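Inorganic pyrophosphatase (Helicobacter pylori, PDB 2BQX) probably catalyses the magnesium-dependent hydrolysis of inorganic pyrophosphate to two phosphate ions, working in the cytoplasm as a homohexamer. Local coordinates at residues V18-K23 with K28-K33; D11-C16 with E155-A160. All blocks are in the same frame, centred on the assembly; numbering follows the deposited sequence.

Interaction 1: residues V18-K23 with K28-K33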
ATOM      1  N   VAL A  18     -11.259 -19.591  -9.461  1.00 21.60           N
ATOM      2  CA  VAL A  18     -10.248 -19.668  -8.418  1.00 21.45           C
ATOM      3  C   VAL A  18      -9.179 -18.654  -8.794  1.00 20.51           C
ATOM      4  O   VAL A  18      -8.515 -18.792  -9.818  1.00 21.08           O
ATOM      5  CB  VAL A  18      -9.613 -21.077  -8.343  1.00 20.42           C
ATOM      6  CG1 VAL A  18      -8.488 -21.089  -7.324  1.00 21.00           C
ATOM      7  CG2 VAL A  18     -10.675 -22.100  -7.958  1.00 20.57           C
ATOM      8  N   ILE A  19      -9.027 -17.625  -7.969  1.00 19.85           N
ATOM      9  CA  ILE A  19      -8.054 -16.571  -8.222  1.00 19.97           C
ATOM     10  C   ILE A  19      -6.624 -17.008  -7.931  1.00 19.69           C
ATOM     11  O   ILE A  19      -6.336 -17.515  -6.852  1.00 20.76           O
ATOM     12  CB  ILE A  19      -8.353 -15.336  -7.350  1.00 19.16           C
ATOM     13  CG1 ILE A  19      -9.796 -14.876  -7.571  1.00 19.77           C
ATOM     14  CG2 ILE A  19      -7.378 -14.224  -7.686  1.00 20.65           C
ATOM     15  CD1 ILE A  19     -10.110 -14.478  -8.992  1.00 20.90           C
ATOM     16  N   GLU A  20      -5.731 -16.799  -8.889  1.00 20.52           N
ATOM     17  CA  GLU A  20      -4.331 -17.157  -8.712  1.00 22.41           C
ATOM     18  C   GLU A  20      -3.440 -15.920  -8.781  1.00 22.76           C
ATOM     19  O   GLU A  20      -2.299 -15.943  -8.325  1.00 23.09           O
ATOM     20  CB  GLU A  20      -3.888 -18.143  -9.790  1.00 23.84           C
ATOM     21  CG  GLU A  20      -4.552 -19.502  -9.704  1.00 24.36           C
ATOM     22  CD  GLU A  20      -4.131 -20.406 -10.840  1.00 24.66           C
ATOM     23  OE1 GLU A  20      -4.295 -19.991 -12.004  1.00 26.29           O
ATOM     24  OE2 GLU A  20      -3.639 -21.523 -10.572  1.00 23.85           O
ATOM     25  N   ILE A  21      -3.962 -14.848  -9.373  1.00 20.32           N
ATOM     26  CA  ILE A  21      -3.212 -13.607  -9.503  1.00 19.33           C
ATOM     27  C   ILE A  21      -4.122 -12.451  -9.123  1.00 19.04           C
ATOM     28  O   ILE A  21      -5.225 -12.336  -9.643  1.00 18.47           O
ATOM     29  CB  ILE A  21      -2.728 -13.380 -10.946  1.00 18.94           C
ATOM     30  CG1 ILE A  21      -1.984 -14.621 -11.449  1.00 21.52           C
ATOM     31  CG2 ILE A  21      -1.828 -12.149 -10.992  1.00 20.10           C
ATOM     32  CD1 ILE A  21      -1.556 -14.531 -12.893  1.00 22.31           C
ATOM     33  N   SER A  22      -3.658 -11.605  -8.212  1.00 18.82           N
ATOM     34  CA  SER A  22      -4.448 -10.465  -7.762  1.00 19.34           C
ATOM     35  C   SER A  22      -4.194  -9.256  -8.654  1.00 18.01           C
ATOM     36  O   SER A  22      -3.059  -9.012  -9.075  1.00 18.37           O
ATOM     37  CB  SER A  22      -4.093 -10.135  -6.307  1.00 19.44           C
ATOM     38  OG  SER A  22      -5.039  -9.251  -5.740  1.00 25.73           O
ATOM     39  N   LYS A  23      -5.249  -8.504  -8.952  1.00 18.50           N
ATOM     40  CA  LYS A  23      -5.118  -7.316  -9.797  1.00 17.78           C
ATOM     41  C   LYS A  23      -3.993  -6.420  -9.267  1.00 18.12           C
ATOM     42  O   LYS A  23      -3.838  -6.266  -8.055  1.00 18.10           O
ATOM     43  CB  LYS A  23      -6.438  -6.527  -9.812  1.00 18.53           C
ATOM     44  CG  LYS A  23      -6.425  -5.336 -10.757  1.00 18.59           C
ATOM     45  CD  LYS A  23      -7.706  -4.522 -10.670  1.00 22.12           C
ATOM     46  CE  LYS A  23      -7.702  -3.407 -11.704  1.00 22.70           C
ATOM     47  NZ  LYS A  23      -8.863  -2.488 -11.521  1.00 24.95           N
ATOM     48  N   LYS A  28       2.747 -14.017 -10.188  1.00 18.57           N
ATOM     49  CA  LYS A  28       1.784 -15.019 -10.629  1.00 20.48           C
ATOM     50  C   LYS A  28       1.889 -16.251  -9.735  1.00 20.64           C
ATOM     51  O   LYS A  28       2.965 -16.837  -9.612  1.00 20.85           O
ATOM     52  CB  LYS A  28       2.067 -15.427 -12.075  1.00 23.66           C
ATOM     53  CG  LYS A  28       1.188 -16.558 -12.594  1.00 27.77           C
ATOM     54  CD  LYS A  28       1.588 -16.940 -14.013  1.00 31.58           C
ATOM     55  CE  LYS A  28       0.675 -18.013 -14.595  1.00 34.24           C
ATOM     56  NZ  LYS A  28       0.802 -19.306 -13.876  1.00 38.14           N
ATOM     57  N   TYR A  29       0.781 -16.633  -9.104  1.00 19.79           N
ATOM     58  CA  TYR A  29       0.762 -17.829  -8.265  1.00 21.05           C
ATOM     59  C   TYR A  29       0.082 -18.914  -9.089  1.00 24.07           C
ATOM     60  O   TYR A  29      -0.542 -18.630 -10.116  1.00 22.24           O
ATOM     61  CB  TYR A  29      -0.048 -17.604  -6.977  1.00 21.75           C
ATOM     62  CG  TYR A  29       0.581 -16.633  -6.009  1.00 21.36           C
ATOM     63  CD1 TYR A  29       1.534 -17.059  -5.081  1.00 21.14           C
ATOM     64  CD2 TYR A  29       0.256 -15.279  -6.049  1.00 21.66           C
ATOM     65  CE1 TYR A  29       2.150 -16.158  -4.217  1.00 20.86           C
ATOM     66  CE2 TYR A  29       0.867 -14.369  -5.191  1.00 20.52           C
ATOM     67  CZ  TYR A  29       1.815 -14.815  -4.280  1.00 20.18           C
ATOM     68  OH  TYR A  29       2.453 -13.920  -3.447  1.00 18.68           O
ATOM     69  N   GLU A  30       0.213 -20.158  -8.643  1.00 25.27           N
ATOM     70  CA  GLU A  30      -0.416 -21.276  -9.332  1.00 28.03           C
ATOM     71  C   GLU A  30      -0.809 -22.337  -8.317  1.00 27.75           C
ATOM     72  O   GLU A  30       0.040 -22.890  -7.625  1.00 26.94           O
ATOM     73  CB  GLU A  30       0.533 -21.868 -10.373  1.00 29.52           C
ATOM     74  CG  GLU A  30      -0.003 -23.108 -11.065  1.00 36.38           C
ATOM     75  CD  GLU A  30       0.830 -23.503 -12.271  1.00 38.71           C
ATOM     76  OE1 GLU A  30       0.705 -22.842 -13.326  1.00 40.76           O
ATOM     77  OE2 GLU A  30       1.615 -24.465 -12.153  1.00 41.44           O
ATOM     78  N   LEU A  31      -2.105 -22.614  -8.236  1.00 30.30           N
ATOM     79  CA  LEU A  31      -2.619 -23.595  -7.293  1.00 33.40           C
ATOM     80  C   LEU A  31      -2.295 -25.020  -7.723  1.00 35.56           C
ATOM     81  O   LEU A  31      -2.503 -25.395  -8.877  1.00 34.56           O
ATOM     82  CB  LEU A  31      -4.133 -23.437  -7.146  1.00 33.02           C
ATOM     83  CG  LEU A  31      -4.787 -24.232  -6.015  1.00 34.07           C
ATOM     84  CD1 LEU A  31      -4.356 -23.647  -4.682  1.00 34.76           C
ATOM     85  CD2 LEU A  31      -6.305 -24.172  -6.154  1.00 34.42           C
ATOM     86  N   ASP A  32      -1.777 -25.803  -6.784  1.00 39.12           N
ATOM     87  CA  ASP A  32      -1.428 -27.200  -7.027  1.00 43.67           C
ATOM     88  C   ASP A  32      -2.683 -28.039  -6.762  1.00 45.86           C
ATOM     89  O   ASP A  32      -3.234 -27.997  -5.662  1.00 45.35           O
ATOM     90  CB  ASP A  32      -0.314 -27.623  -6.066  1.00 45.80           C
ATOM     91  CG  ASP A  32       0.161 -29.042  -6.307  1.00 48.27           C
ATOM     92  OD1 ASP A  32       0.661 -29.667  -5.349  1.00 48.76           O
ATOM     93  OD2 ASP A  32       0.047 -29.523  -7.455  1.00 49.49           O
ATOM     94  N   LYS A  33      -3.133 -28.792  -7.763  1.00 49.29           N
ATOM     95  CA  LYS A  33      -4.331 -29.619  -7.618  1.00 53.29           C
ATOM     96  C   LYS A  33      -4.060 -30.994  -7.006  1.00 54.98           C
ATOM     97  O   LYS A  33      -4.235 -32.024  -7.660  1.00 56.47           O
ATOM     98  CB  LYS A  33      -5.023 -29.799  -8.973  1.00 54.45           C
ATOM     99  CG  LYS A  33      -4.154 -30.455 -10.044  1.00 56.84           C
ATOM    100  CD  LYS A  33      -4.986 -30.900 -11.242  1.00 58.31           C
ATOM    101  CE  LYS A  33      -5.988 -31.984 -10.842  1.00 59.48           C
ATOM    102  NZ  LYS A  33      -6.925 -32.343 -11.950  1.00 59.49           N
TER
HETATM  103  O   HOH W   1      -1.628 -18.542 -12.535  1.00 37.97           O
HETATM  104  O   HOH W   2      -3.493 -24.178 -11.161  1.00 38.47           O
HETATM  105  O   HOH W   3      -1.828 -21.434 -13.985  1.00 48.55           O
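E20 serves L31 with its side chain and Y29 with its main chain, an example of one residue tying two strand ends together where regular sheet pairing is absent. Its OE2 accepts from the backbone N of L31 at 3.0 Å, on the anti side of the carboxylate, with an N-H...O angle of 159°. The bond to Y29 is poorer: Y29 N reaches E20 O at 3.3 Å, with an N-H...O angle of only 140°. That same oxygen lies at the edge of the Y29 ring, in its plane. Water adds to the carboxylate's partners, one molecule donating to both E20 OE2 (2.7 Å) and L31 O (2.8 Å), while another accepts from K28 NZ and lies close to Y29 O.

K28, predicted to bind substrate, keeps its CG anti to the backbone N (chi1 175°), which lays the aliphatic chain against I21; K28 CG and I21 CD1 are tight at 3.4 Å. Its ammonium pairs with D41 and, at 3.6 Å from NZ to OE1, with E30. The Y29 hydroxyl bonds to the backbone N of Q79 of a second subunit.

Strand 14-21 pairs with strand 53-56, and E20 and I21 form a classic beta bulge opposite Y54 in that pairing, while strand 27-31 belongs to the two-stranded hairpin sheet with 38-43.

Interaction 2: residues D11-C16 with E155-A160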
ATOM      1  N   ASP A  11     -22.245 -22.385 -14.363  1.00 47.09           N
ATOM      2  CA  ASP A  11     -23.226 -21.503 -14.978  1.00 46.41           C
ATOM      3  C   ASP A  11     -22.501 -20.277 -15.533  1.00 45.09           C
ATOM      4  O   ASP A  11     -21.764 -19.600 -14.813  1.00 43.24           O
ATOM      5  CB  ASP A  11     -24.268 -21.079 -13.942  1.00 48.54           C
ATOM      6  CG  ASP A  11     -25.399 -20.276 -14.546  1.00 50.33           C
ATOM      7  OD1 ASP A  11     -26.294 -19.845 -13.785  1.00 52.04           O
ATOM      8  OD2 ASP A  11     -25.395 -20.077 -15.780  1.00 51.38           O
ATOM      9  N   ALA A  12     -22.717 -20.005 -16.817  1.00 42.68           N
ATOM     10  CA  ALA A  12     -22.089 -18.880 -17.505  1.00 40.83           C
ATOM     11  C   ALA A  12     -22.301 -17.549 -16.798  1.00 39.68           C
ATOM     12  O   ALA A  12     -21.466 -16.646 -16.897  1.00 36.60           O
ATOM     13  CB  ALA A  12     -22.613 -18.793 -18.936  1.00 40.42           C
ATOM     14  N   ASP A  13     -23.424 -17.427 -16.094  1.00 39.95           N
ATOM     15  CA  ASP A  13     -23.748 -16.203 -15.376  1.00 40.12           C
ATOM     16  C   ASP A  13     -23.449 -16.311 -13.885  1.00 39.60           C
ATOM     17  O   ASP A  13     -23.853 -15.454 -13.106  1.00 40.17           O
ATOM     18  CB  ASP A  13     -25.219 -15.835 -15.583  1.00 40.91           C
ATOM     19  CG  ASP A  13     -25.515 -15.385 -17.003  1.00 42.99           C
ATOM     20  OD1 ASP A  13     -24.786 -14.509 -17.520  1.00 42.83           O
ATOM     21  OD2 ASP A  13     -26.479 -15.903 -17.601  1.00 43.60           O
ATOM     22  N   SER A  14     -22.749 -17.369 -13.494  1.00 39.44           N
ATOM     23  CA  SER A  14     -22.371 -17.575 -12.099  1.00 38.90           C
ATOM     24  C   SER A  14     -21.409 -18.754 -11.993  1.00 38.57           C
ATOM     25  O   SER A  14     -21.715 -19.757 -11.350  1.00 38.25           O
ATOM     26  CB  SER A  14     -23.605 -17.842 -11.236  1.00 39.47           C
ATOM     27  OG  SER A  14     -23.249 -17.964  -9.865  1.00 40.55           O
ATOM     28  N   LEU A  15     -20.249 -18.635 -12.637  1.00 36.99           N
ATOM     29  CA  LEU A  15     -19.262 -19.706 -12.607  1.00 35.40           C
ATOM     30  C   LEU A  15     -18.166 -19.410 -11.593  1.00 33.44           C
ATOM     31  O   LEU A  15     -17.783 -18.255 -11.390  1.00 32.22           O
ATOM     32  CB  LEU A  15     -18.637 -19.914 -13.990  1.00 35.46           C
ATOM     33  CG  LEU A  15     -17.676 -18.860 -14.532  1.00 37.16           C
ATOM     34  CD1 LEU A  15     -16.974 -19.403 -15.766  1.00 38.28           C
ATOM     35  CD2 LEU A  15     -18.423 -17.584 -14.854  1.00 39.38           C
ATOM     36  N   CYS A  16     -17.659 -20.459 -10.957  1.00 31.67           N
ATOM     37  CA  CYS A  16     -16.613 -20.284  -9.966  1.00 30.75           C
ATOM     38  C   CYS A  16     -15.256 -20.046 -10.602  1.00 29.03           C
ATOM     39  O   CYS A  16     -14.857 -20.737 -11.541  1.00 27.77           O
ATOM     40  CB  CYS A  16     -16.527 -21.506  -9.046  1.00 33.03           C
ATOM     41  SG  CYS A  16     -17.929 -21.700  -7.921  1.00 39.69           S
ATOM     42  N   GLU A 155     -13.751 -11.563 -28.343  1.00 23.24           N
ATOM     43  CA  GLU A 155     -14.997 -12.039 -28.932  1.00 24.86           C
ATOM     44  C   GLU A 155     -16.051 -11.854 -27.847  1.00 25.37           C
ATOM     45  O   GLU A 155     -15.711 -11.749 -26.667  1.00 24.23           O
ATOM     46  CB  GLU A 155     -14.884 -13.505 -29.348  1.00 25.60           C
ATOM     47  CG  GLU A 155     -13.736 -13.741 -30.314  1.00 29.25           C
ATOM     48  CD  GLU A 155     -13.933 -14.959 -31.187  1.00 31.33           C
ATOM     49  OE1 GLU A 155     -14.431 -15.986 -30.684  1.00 32.28           O
ATOM     50  OE2 GLU A 155     -13.573 -14.891 -32.382  1.00 33.05           O
ATOM     51  N   ASN A 156     -17.322 -11.810 -28.237  1.00 23.59           N
ATOM     52  CA  ASN A 156     -18.397 -11.580 -27.284  1.00 23.61           C
ATOM     53  C   ASN A 156     -18.770 -12.724 -26.346  1.00 22.55           C
ATOM     54  O   ASN A 156     -18.197 -13.814 -26.395  1.00 24.31           O
ATOM     55  CB  ASN A 156     -19.655 -11.094 -28.012  1.00 23.91           C
ATOM     56  CG  ASN A 156     -20.156 -12.080 -29.043  1.00 24.83           C
ATOM     57  OD1 ASN A 156     -19.946 -13.287 -28.925  1.00 24.57           O
ATOM     58  ND2 ASN A 156     -20.845 -11.567 -30.059  1.00 24.71           N
ATOM     59  N   LYS A 157     -19.740 -12.448 -25.482  1.00 23.95           N
ATOM     60  CA  LYS A 157     -20.217 -13.415 -24.501  1.00 22.20           C
ATOM     61  C   LYS A 157     -20.696 -14.720 -25.137  1.00 23.92           C
ATOM     62  O   LYS A 157     -20.461 -15.805 -24.599  1.00 24.09           O
ATOM     63  CB  LYS A 157     -21.342 -12.789 -23.675  1.00 23.53           C
ATOM     64  CG  LYS A 157     -21.863 -13.667 -22.553  1.00 22.99           C
ATOM     65  CD  LYS A 157     -23.070 -13.022 -21.883  1.00 24.31           C
ATOM     66  CE  LYS A 157     -23.561 -13.873 -20.738  1.00 26.25           C
ATOM     67  NZ  LYS A 157     -24.820 -13.356 -20.127  1.00 28.29           N
ATOM     68  N   GLU A 158     -21.373 -14.621 -26.275  1.00 25.35           N
ATOM     69  CA  GLU A 158     -21.866 -15.815 -26.955  1.00 27.55           C
ATOM     70  C   GLU A 158     -20.689 -16.741 -27.274  1.00 26.87           C
ATOM     71  O   GLU A 158     -20.781 -17.956 -27.103  1.00 26.87           O
ATOM     72  CB  GLU A 158     -22.600 -15.421 -28.239  1.00 30.32           C
ATOM     73  CG  GLU A 158     -23.101 -16.593 -29.058  1.00 37.94           C
ATOM     74  CD  GLU A 158     -23.984 -16.155 -30.217  1.00 41.69           C
ATOM     75  OE1 GLU A 158     -24.346 -17.016 -31.044  1.00 44.27           O
ATOM     76  OE2 GLU A 158     -24.316 -14.953 -30.294  1.00 42.91           O
ATOM     77  N   SER A 159     -19.583 -16.157 -27.725  1.00 26.29           N
ATOM     78  CA  SER A 159     -18.391 -16.929 -28.056  1.00 26.00           C
ATOM     79  C   SER A 159     -17.744 -17.503 -26.799  1.00 24.67           C
ATOM     80  O   SER A 159     -17.288 -18.644 -26.789  1.00 23.60           O
ATOM     81  CB  SER A 159     -17.379 -16.056 -28.796  1.00 26.37           C
ATOM     82  OG  SER A 159     -16.193 -16.787 -29.068  1.00 30.42           O
ATOM     83  N   ALA A 160     -17.710 -16.705 -25.739  1.00 23.34           N
ATOM     84  CA  ALA A 160     -17.119 -17.139 -24.482  1.00 23.49           C
ATOM     85  C   ALA A 160     -17.857 -18.350 -23.919  1.00 23.54           C
ATOM     86  O   ALA A 160     -17.237 -19.271 -23.385  1.00 23.72           O
ATOM     87  CB  ALA A 160     -17.141 -15.989 -23.470  1.00 20.51           C
TER
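D13 and K157 meet in a surface salt bridge that joins a type I beta turn, running from D11 to S14, to the first turn of the C-terminal helix 157-171. The example illustrates how a single ion pair can link parts of a chain far apart in sequence. Between the two segments the burial is small, 81 Å² in all, and the pair lies on the surface, D13 exposed and K157 partly so.

Packing tightens on the inner side, through neighbours: A12 rests on I161 and the buried L15 on L164, both farther along the helix, while L15 also touches L88 of strand 83-96.

Each end has bonds of its own. The turn is closed by S14 N to D11 O, and a weak bond from D13 N to D11 OD2 (3.3 Å) adds to it. N156 is the N-cap, its OD1 accepting from S159 N at 3.1 Å, and D121 OD2 accepts from the backbone N of K157.

K157 is fully extended, its CG anti to the backbone N (chi1 -176°), which carries the ammonium across to the turn. There its NZ meets the syn lone pair of D13 OD1 at 2.9 Å, the lysine and aspartate side chains crossing at about a right angle.

Overall arrangement
Strand 14-21 is shared by both interactions: its early part adjoins the turn of interaction 2, and its end carries interaction 1. The centres lie 20 Å apart on opposite sides of the chain's centre, with no direct touch between the two contacts. Along the chain interaction 1 is local, bridging only four residues, and is nested within the loop of 138 residues that interaction 2 closes. One end of the strand thus meets the hairpin strand 27-31 beside predicted substrate-binding residues and a subunit neighbour, whereas the other is tied to the C-terminal helix away from the annotated sites. Together they link the hairpin and the start of the C-terminal helix to the two ends of one strand of the mixed sheet.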